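Local atomic coordinates of AB hydrolase-1 domain-containing protein (Thermoplasma acidophilum DSM 1728, PDB entry 3BDI), a protein that is an uncharacterised member of the alpha/beta hydrolase superfamily, assigned to the ABHD14 family, and probably acts as a serine hydrolase. Residues M2-E7 against F17-V22. Numbering follows the deposited sequence.
Sequences MALQEE and FQRKMV
Gln5 and Lys20 form a hydrogen-bonded antiparallel pair, Gln5 N to Lys20 O at 2.9 Å, and Glu7 and Gln18 form another, with Glu6 and Arg19 the non-hydrogen-bonded pair between them. This is the N-terminal beta hairpin at one edge of the alpha/beta-hydrolase sheet; strand 57-62 runs along the other side of strand 14-21. On the face carrying Glu7, one carboxylate oxygen takes two donors: Gln18 NE2 meets Glu7 OE2 at 2.8 Å through the anti lone pair, the amide and carboxylate planes only 20° apart, and Lys20 NZ closes a salt bridge to Glu7 OE2, also 2.8 Å, from the syn side. Glu7 reaches both because CG sits between its backbone N and carbonyl carbon (chi1 64°), with the chain extended beyond. Replacing Glu7 with alanine removes the carboxylate and would probably leave the Lys20 ammonium without its mate and Gln18 NE2 short of one acceptor, though Tyr93 and Asn97 still hold the amide. On the opposite face, Arg19 NE donates to Glu6 OE2 at 2.8 Å, while Asp44 pairs with its NH1. The Leu4 side chain crosses that of Arg19, its CD2 against the guanidinium, and the methyl CE of selenomethionine Met21 lies 4.0 Å from Leu4 CB. Past the paired strands, water takes over from direct backbone bonds: one molecule accepts from Ala3 N at 2.9 Å and also lies 3.0 Å from Val22 O.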
HETATM    1  N   MSE A   2     -10.969  -5.835 -19.746  1.00 21.38           N
HETATM    2  CA  MSE A   2     -10.005  -5.317 -18.725  1.00 16.72           C
HETATM    3  C   MSE A   2      -8.612  -5.112 -19.318  1.00 15.92           C
HETATM    4  O   MSE A   2      -8.083  -5.966 -20.036  1.00 21.51           O
HETATM    5  CB  MSE A   2      -9.926  -6.113 -17.421  1.00 19.71           C
HETATM    6  CG  MSE A   2     -11.273  -6.230 -16.610  1.00 22.08           C
HETATM    7 SE   MSE A   2     -12.389  -4.661 -16.204  0.75 22.68          SE
HETATM    8  CE  MSE A   2     -11.082  -3.676 -15.193  1.00 15.37           C
ATOM      9  N   ALA A   3      -8.033  -3.945 -19.034  1.00 12.26           N
ATOM     10  CA  ALA A   3      -6.744  -3.540 -19.598  1.00 12.43           C
ATOM     11  C   ALA A   3      -5.853  -3.026 -18.498  1.00 11.01           C
ATOM     12  O   ALA A   3      -6.333  -2.286 -17.638  1.00 13.67           O
ATOM     13  CB  ALA A   3      -6.950  -2.420 -20.582  1.00 14.85           C
ATOM     14  N   LEU A   4      -4.581  -3.406 -18.529  1.00 12.74           N
ATOM     15  CA  LEU A   4      -3.610  -2.765 -17.621  1.00 13.93           C
ATOM     16  C   LEU A   4      -3.044  -1.559 -18.351  1.00 14.61           C
ATOM     17  O   LEU A   4      -2.296  -1.704 -19.312  1.00 18.10           O
ATOM     18  CB  LEU A   4      -2.499  -3.701 -17.224  1.00 13.96           C
ATOM     19  CG  LEU A   4      -1.460  -2.990 -16.313  1.00 20.56           C
ATOM     20  CD1 LEU A   4      -1.994  -2.890 -14.917  1.00 20.15           C
ATOM     21  CD2 LEU A   4      -0.178  -3.754 -16.393  1.00 28.28           C
ATOM     22  N   GLN A   5      -3.397  -0.372 -17.851  1.00 11.57           N
ATOM     23  CA  GLN A   5      -2.993   0.899 -18.433  1.00 12.04           C
ATOM     24  C   GLN A   5      -1.750   1.365 -17.704  1.00 12.26           C
ATOM     25  O   GLN A   5      -1.709   1.313 -16.483  1.00 15.43           O
ATOM     26  CB  GLN A   5      -4.078   1.933 -18.290  1.00 12.20           C
ATOM     27  CG  GLN A   5      -5.289   1.646 -19.151  1.00 15.73           C
ATOM     28  CD  GLN A   5      -6.347   2.690 -18.935  1.00 15.26           C
ATOM     29  OE1 GLN A   5      -6.233   3.845 -19.428  1.00 20.17           O
ATOM     30  NE2 GLN A   5      -7.341   2.340 -18.177  1.00 15.89           N
ATOM     31  N   GLU A   6      -0.776   1.793 -18.463  1.00 12.39           N
ATOM     32  CA  GLU A   6       0.484   2.326 -17.906  1.00 11.64           C
ATOM     33  C   GLU A   6       0.625   3.735 -18.475  1.00 12.69           C
ATOM     34  O   GLU A   6       0.507   3.936 -19.684  1.00 13.52           O
ATOM     35  CB  GLU A   6       1.661   1.448 -18.252  1.00 12.19           C
ATOM     36  CG  GLU A   6       1.530   0.040 -17.731  1.00 11.92           C
ATOM     37  CD  GLU A   6       2.660  -0.872 -18.122  1.00 18.61           C
ATOM     38  OE1 GLU A   6       2.986  -0.924 -19.330  1.00 24.38           O
ATOM     39  OE2 GLU A   6       3.229  -1.573 -17.264  1.00 17.05           O
ATOM     40  N   GLU A   7       0.805   4.730 -17.627  1.00 10.09           N
ATOM     41  CA  GLU A   7       0.711   6.116 -18.064  1.00 10.66           C
ATOM     42  C   GLU A   7       1.381   7.021 -17.050  1.00 10.93           C
ATOM     43  O   GLU A   7       1.723   6.611 -15.931  1.00 11.15           O
ATOM     44  CB  GLU A   7      -0.751   6.540 -18.192  1.00 10.16           C
ATOM     45  CG  GLU A   7      -1.507   6.528 -16.884  1.00 12.43           C
ATOM     46  CD  GLU A   7      -3.021   6.768 -16.996  1.00 15.08           C
ATOM     47  OE1 GLU A   7      -3.573   6.654 -18.119  1.00 16.19           O
ATOM     48  OE2 GLU A   7      -3.649   7.015 -15.945  1.00 13.70           O
ATOM     49  N   PHE A  17       4.602   8.149 -12.720  1.00  7.95           N
ATOM     50  CA  PHE A  17       4.246   6.952 -13.465  1.00  7.78           C
ATOM     51  C   PHE A  17       3.266   6.129 -12.651  1.00  7.60           C
ATOM     52  O   PHE A  17       3.437   5.937 -11.458  1.00  8.13           O
ATOM     53  CB  PHE A  17       5.483   6.095 -13.733  1.00  7.37           C
ATOM     54  CG  PHE A  17       5.181   4.791 -14.434  1.00  7.96           C
ATOM     55  CD1 PHE A  17       4.797   4.803 -15.754  1.00  8.20           C
ATOM     56  CD2 PHE A  17       5.299   3.558 -13.785  1.00  9.08           C
ATOM     57  CE1 PHE A  17       4.481   3.644 -16.399  1.00  9.69           C
ATOM     58  CE2 PHE A  17       5.009   2.378 -14.422  1.00 10.02           C
ATOM     59  CZ  PHE A  17       4.619   2.423 -15.771  1.00  8.13           C
ATOM     60  N   GLN A  18       2.218   5.639 -13.314  1.00  8.32           N
ATOM     61  CA  GLN A  18       1.323   4.687 -12.670  1.00  8.58           C
ATOM     62  C   GLN A  18       0.843   3.608 -13.582  1.00  8.02           C
ATOM     63  O   GLN A  18       0.804   3.762 -14.804  1.00  7.94           O
ATOM     64  CB  GLN A  18       0.096   5.401 -12.040  1.00  9.31           C
ATOM     65  CG  GLN A  18      -0.899   5.956 -13.053  1.00  9.46           C
ATOM     66  CD  GLN A  18      -2.138   6.576 -12.385  1.00  8.96           C
ATOM     67  OE1 GLN A  18      -2.221   6.658 -11.167  1.00 10.85           O
ATOM     68  NE2 GLN A  18      -3.080   7.085 -13.181  1.00  9.72           N
ATOM     69  N   ARG A  19       0.445   2.521 -12.962  1.00  8.39           N
ATOM     70  CA  ARG A  19      -0.227   1.383 -13.603  1.00  8.39           C
ATOM     71  C   ARG A  19      -1.593   1.226 -12.986  1.00  8.20           C
ATOM     72  O   ARG A  19      -1.737   1.328 -11.779  1.00  9.87           O
ATOM     73  CB  ARG A  19       0.589   0.123 -13.376  1.00  9.11           C
ATOM     74  CG  ARG A  19       2.084   0.318 -13.625  1.00  9.68           C
ATOM     75  CD  ARG A  19       2.855  -0.943 -13.382  1.00 10.82           C
ATOM     76  NE  ARG A  19       2.712  -1.898 -14.482  1.00 10.14           N
ATOM     77  CZ  ARG A  19       2.851  -3.219 -14.337  1.00 10.23           C
ATOM     78  NH1 ARG A  19       2.982  -3.748 -13.129  1.00 11.49           N
ATOM     79  NH2 ARG A  19       2.764  -4.004 -15.410  1.00 14.20           N
ATOM     80  N   LYS A  20      -2.616   0.995 -13.827  1.00 10.25           N
ATOM     81  CA  LYS A  20      -3.960   0.882 -13.269  1.00  9.55           C
ATOM     82  C   LYS A  20      -4.805  -0.084 -14.063  1.00 10.51           C
ATOM     83  O   LYS A  20      -4.569  -0.246 -15.229  1.00 11.71           O
ATOM     84  CB  LYS A  20      -4.659   2.243 -13.189  1.00  8.97           C
ATOM     85  CG  LYS A  20      -4.991   2.830 -14.532  1.00 10.89           C
ATOM     86  CD  LYS A  20      -5.532   4.242 -14.405  1.00 11.76           C
ATOM     87  CE  LYS A  20      -6.028   4.779 -15.743  1.00 12.84           C
ATOM     88  NZ  LYS A  20      -6.350   6.255 -15.720  1.00 13.33           N
HETATM   89  N   MSE A  21      -5.751  -0.714 -13.378  1.00 10.32           N
HETATM   90  CA  MSE A  21      -6.775  -1.546 -14.017  1.00 10.86           C
HETATM   91  C   MSE A  21      -8.120  -1.152 -13.417  1.00  9.76           C
HETATM   92  O   MSE A  21      -8.399  -1.431 -12.281  1.00 12.41           O
HETATM   93  CB  MSE A  21      -6.462  -3.002 -13.770  1.00 10.26           C
HETATM   94  CG  MSE A  21      -7.417  -3.956 -14.497  1.00 12.18           C
HETATM   95 SE   MSE A  21      -6.941  -5.831 -14.491  0.75 13.32          SE
HETATM   96  CE  MSE A  21      -5.586  -5.869 -15.842  1.00 13.09           C
ATOM     97  N   VAL A  22      -8.892  -0.439 -14.217  1.00 15.14           N
ATOM     98  CA  VAL A  22     -10.106   0.158 -13.665  1.00 14.69           C
ATOM     99  C   VAL A  22     -11.287   0.025 -14.642  1.00 14.64           C
ATOM    100  O   VAL A  22     -11.091  -0.088 -15.843  1.00 15.88           O
ATOM    101  CB  VAL A  22      -9.865   1.660 -13.356  1.00 18.04           C
ATOM    102  CG1 VAL A  22      -8.645   1.850 -12.396  1.00 15.48           C
ATOM    103  CG2 VAL A  22      -9.638   2.396 -14.607  1.00 14.48           C
TER
HETATM  104  O   HOH W   1      -7.917  -0.109 -17.124  1.00 16.91           O
HETATM  105  O   HOH W   2      -9.829  -2.218 -17.519  1.00 17.23           O
HETATM  106  O   HOH W   3      -8.000   6.158 -18.086  1.00 31.31           O